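Local coordinates for protein alpha-L-rhamnosidase (Klebsiella oxytoca, PDB 4XHC) that hydrolyses terminal alpha-L-rhamnose residues from rhamnosides as a two-domain glycoside hydrolase of family GH78, at residues A[205-210]-A[537-542]. Residues are numbered along the deposited sequence; the frame is centred on the assembly and turned at random.
Sequences ACPAAT and FIRQYG
The first torsion of Arg539 (chi1 -70°) sets CG beside the backbone N, and the chain then runs extended from CG to NE, carrying the guanidinium off the last helical turn to the backbone of Pro207. NH1 gives a hydrogen bond to Pro207 O at 2.7 Å. The N-H points fairly straight at the oxygen (157°), which lies at the guanidinium edge and close to its plane. Seen from the carbonyl, the approach is less regular, with the donor tilted 34° from the carbonyl plane. NH2 of Arg539 stands 3.4 Å from the same Pro207 O. Ala209 packs over one face of the guanidinium, its CB 4.0 Å above the plane and displaced toward the rim, while Cys206 SG comes obliquely to 4.5 Å from Arg539 NH2.

The contact lies in the six-hairpin glycosidase domain of GH78 and joins two regions far apart in sequence: 205-210, in the loop between strand 187-200 and helix 214-230, and 537-542, which includes the last turn of helix 534-540, close to the C-terminus. The backbones come nearest at Ala209 and Arg539, CA to CA 6.4 Å, and the arginine side chain runs on past Ala209 to Pro207. Helix 214-230 supplies a charged partner, Asp220, in a salt bridge to NH2, which, with the Pro207 bond, would restrict rotation of the guanidinium. Val224 of that helix touches both Cys206 and Arg539.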
ATOM      1  N   ALA A 205     -11.617 -26.499 -23.897  1.00 84.57           N
ATOM      2  CA  ALA A 205     -13.020 -26.601 -24.314  1.00 83.73           C
ATOM      3  C   ALA A 205     -13.899 -27.138 -23.180  1.00 81.28           C
ATOM      4  O   ALA A 205     -13.403 -27.745 -22.222  1.00 77.44           O
ATOM      5  CB  ALA A 205     -13.146 -27.482 -25.556  1.00 84.91           C
ATOM      6  N   CYS A 206     -15.202 -26.898 -23.307  1.00 81.30           N
ATOM      7  CA  CYS A 206     -16.186 -27.294 -22.303  1.00 79.66           C
ATOM      8  C   CYS A 206     -17.551 -27.563 -22.955  1.00 80.09           C
ATOM      9  O   CYS A 206     -18.270 -26.613 -23.272  1.00 78.09           O
ATOM     10  CB  CYS A 206     -16.322 -26.186 -21.254  1.00 76.84           C
ATOM     11  SG  CYS A 206     -17.579 -26.508 -20.001  1.00 75.21           S
ATOM     12  N   PRO A 207     -17.920 -28.853 -23.154  1.00 82.24           N
ATOM     13  CA  PRO A 207     -19.190 -29.159 -23.848  1.00 83.55           C
ATOM     14  C   PRO A 207     -20.426 -28.420 -23.286  1.00 81.37           C
ATOM     15  O   PRO A 207     -20.528 -28.213 -22.077  1.00 79.08           O
ATOM     16  CB  PRO A 207     -19.342 -30.690 -23.687  1.00 82.72           C
ATOM     17  CG  PRO A 207     -18.294 -31.120 -22.715  1.00 81.40           C
ATOM     18  CD  PRO A 207     -17.205 -30.088 -22.767  1.00 81.99           C
ATOM     19  N   ALA A 208     -21.340 -28.027 -24.174  1.00 81.45           N
ATOM     20  CA  ALA A 208     -22.581 -27.361 -23.783  1.00 78.82           C
ATOM     21  C   ALA A 208     -23.528 -28.365 -23.123  1.00 77.49           C
ATOM     22  O   ALA A 208     -23.509 -29.551 -23.437  1.00 77.23           O
ATOM     23  CB  ALA A 208     -23.244 -26.723 -25.000  1.00 79.61           C
ATOM     24  N   ALA A 209     -24.353 -27.885 -22.204  1.00 75.62           N
ATOM     25  CA  ALA A 209     -25.328 -28.741 -21.542  1.00 76.10           C
ATOM     26  C   ALA A 209     -26.500 -29.063 -22.479  1.00 77.32           C
ATOM     27  O   ALA A 209     -26.931 -28.221 -23.256  1.00 74.78           O
ATOM     28  CB  ALA A 209     -25.825 -28.076 -20.260  1.00 74.43           C
ATOM     29  N   THR A 210     -27.009 -30.287 -22.383  1.00 79.65           N
ATOM     30  CA  THR A 210     -28.143 -30.738 -23.191  1.00 83.26           C
ATOM     31  C   THR A 210     -29.486 -30.197 -22.712  1.00 83.21           C
ATOM     32  O   THR A 210     -30.356 -29.910 -23.522  1.00 88.15           O
ATOM     33  CB  THR A 210     -28.246 -32.269 -23.154  1.00 85.18           C
ATOM     34  OG1 THR A 210     -27.025 -32.818 -23.648  1.00 85.96           O
ATOM     35  CG2 THR A 210     -29.430 -32.789 -24.000  1.00 89.22           C
ATOM     36  N   PHE A 537     -24.834 -32.864 -11.573  1.00 54.88           N
ATOM     37  CA  PHE A 537     -26.166 -33.473 -11.534  1.00 54.91           C
ATOM     38  C   PHE A 537     -26.896 -33.304 -12.867  1.00 56.74           C
ATOM     39  O   PHE A 537     -27.485 -34.254 -13.395  1.00 59.31           O
ATOM     40  CB  PHE A 537     -27.022 -32.864 -10.418  1.00 53.04           C
ATOM     41  CG  PHE A 537     -26.567 -33.223  -9.032  1.00 51.92           C
ATOM     42  CD1 PHE A 537     -26.485 -34.551  -8.633  1.00 52.67           C
ATOM     43  CD2 PHE A 537     -26.250 -32.230  -8.112  1.00 50.74           C
ATOM     44  CE1 PHE A 537     -26.073 -34.882  -7.352  1.00 52.08           C
ATOM     45  CE2 PHE A 537     -25.839 -32.553  -6.830  1.00 49.89           C
ATOM     46  CZ  PHE A 537     -25.752 -33.879  -6.448  1.00 50.55           C
ATOM     47  N   ILE A 538     -26.856 -32.093 -13.407  1.00 56.48           N
ATOM     48  CA  ILE A 538     -27.596 -31.784 -14.616  1.00 58.58           C
ATOM     49  C   ILE A 538     -27.033 -32.577 -15.792  1.00 61.49           C
ATOM     50  O   ILE A 538     -27.789 -33.182 -16.549  1.00 63.94           O
ATOM     51  CB  ILE A 538     -27.618 -30.263 -14.885  1.00 57.92           C
ATOM     52  CG1 ILE A 538     -28.521 -29.582 -13.851  1.00 56.63           C
ATOM     53  CG2 ILE A 538     -28.130 -29.950 -16.286  1.00 59.89           C
ATOM     54  CD1 ILE A 538     -28.264 -28.103 -13.692  1.00 56.55           C
ATOM     55  N   ARG A 539     -25.709 -32.604 -15.913  1.00 62.72           N
ATOM     56  CA  ARG A 539     -25.050 -33.281 -17.033  1.00 65.38           C
ATOM     57  C   ARG A 539     -25.016 -34.802 -16.892  1.00 66.04           C
ATOM     58  O   ARG A 539     -25.334 -35.513 -17.833  1.00 68.98           O
ATOM     59  CB  ARG A 539     -23.630 -32.742 -17.224  1.00 66.49           C
ATOM     60  CG  ARG A 539     -23.592 -31.320 -17.755  1.00 67.58           C
ATOM     61  CD  ARG A 539     -22.284 -30.627 -17.427  1.00 67.76           C
ATOM     62  NE  ARG A 539     -22.330 -29.208 -17.775  1.00 67.91           N
ATOM     63  CZ  ARG A 539     -21.746 -28.660 -18.836  1.00 70.47           C
ATOM     64  NH1 ARG A 539     -21.038 -29.386 -19.691  1.00 73.28           N
ATOM     65  NH2 ARG A 539     -21.863 -27.356 -19.039  1.00 71.18           N
ATOM     66  N   GLN A 540     -24.643 -35.293 -15.717  1.00 65.25           N
ATOM     67  CA  GLN A 540     -24.507 -36.731 -15.477  1.00 65.84           C
ATOM     68  C   GLN A 540     -25.845 -37.464 -15.475  1.00 65.77           C
ATOM     69  O   GLN A 540     -25.916 -38.586 -15.953  1.00 67.49           O
ATOM     70  CB  GLN A 540     -23.789 -36.979 -14.141  1.00 64.87           C
ATOM     71  CG  GLN A 540     -23.383 -38.423 -13.878  1.00 65.25           C
ATOM     72  CD  GLN A 540     -22.344 -38.928 -14.846  1.00 67.41           C
ATOM     73  OE1 GLN A 540     -21.540 -38.168 -15.379  1.00 69.26           O
ATOM     74  NE2 GLN A 540     -22.348 -40.220 -15.073  1.00 69.49           N
ATOM     75  N   TYR A 541     -26.894 -36.847 -14.928  1.00 65.28           N
ATOM     76  CA  TYR A 541     -28.218 -37.486 -14.853  1.00 66.45           C
ATOM     77  C   TYR A 541     -29.186 -37.015 -15.936  1.00 68.62           C
ATOM     78  O   TYR A 541     -30.342 -37.445 -15.974  1.00 67.61           O
ATOM     79  CB  TYR A 541     -28.833 -37.284 -13.471  1.00 64.04           C
ATOM     80  CG  TYR A 541     -28.058 -37.989 -12.386  1.00 64.33           C
ATOM     81  CD1 TYR A 541     -26.930 -37.405 -11.827  1.00 64.21           C
ATOM     82  CD2 TYR A 541     -28.441 -39.251 -11.925  1.00 65.38           C
ATOM     83  CE1 TYR A 541     -26.210 -38.042 -10.831  1.00 63.79           C
ATOM     84  CE2 TYR A 541     -27.726 -39.895 -10.932  1.00 65.08           C
ATOM     85  CZ  TYR A 541     -26.612 -39.279 -10.391  1.00 64.58           C
ATOM     86  OH  TYR A 541     -25.884 -39.886  -9.411  1.00 64.62           O
ATOM     87  N   GLY A 542     -28.710 -36.137 -16.813  1.00 71.24           N
ATOM     88  CA  GLY A 542     -29.506 -35.660 -17.937  1.00 74.46           C
ATOM     89  C   GLY A 542     -30.807 -35.024 -17.491  1.00 73.98           C
ATOM     90  O   GLY A 542     -31.865 -35.320 -18.036  1.00 76.61           O
TER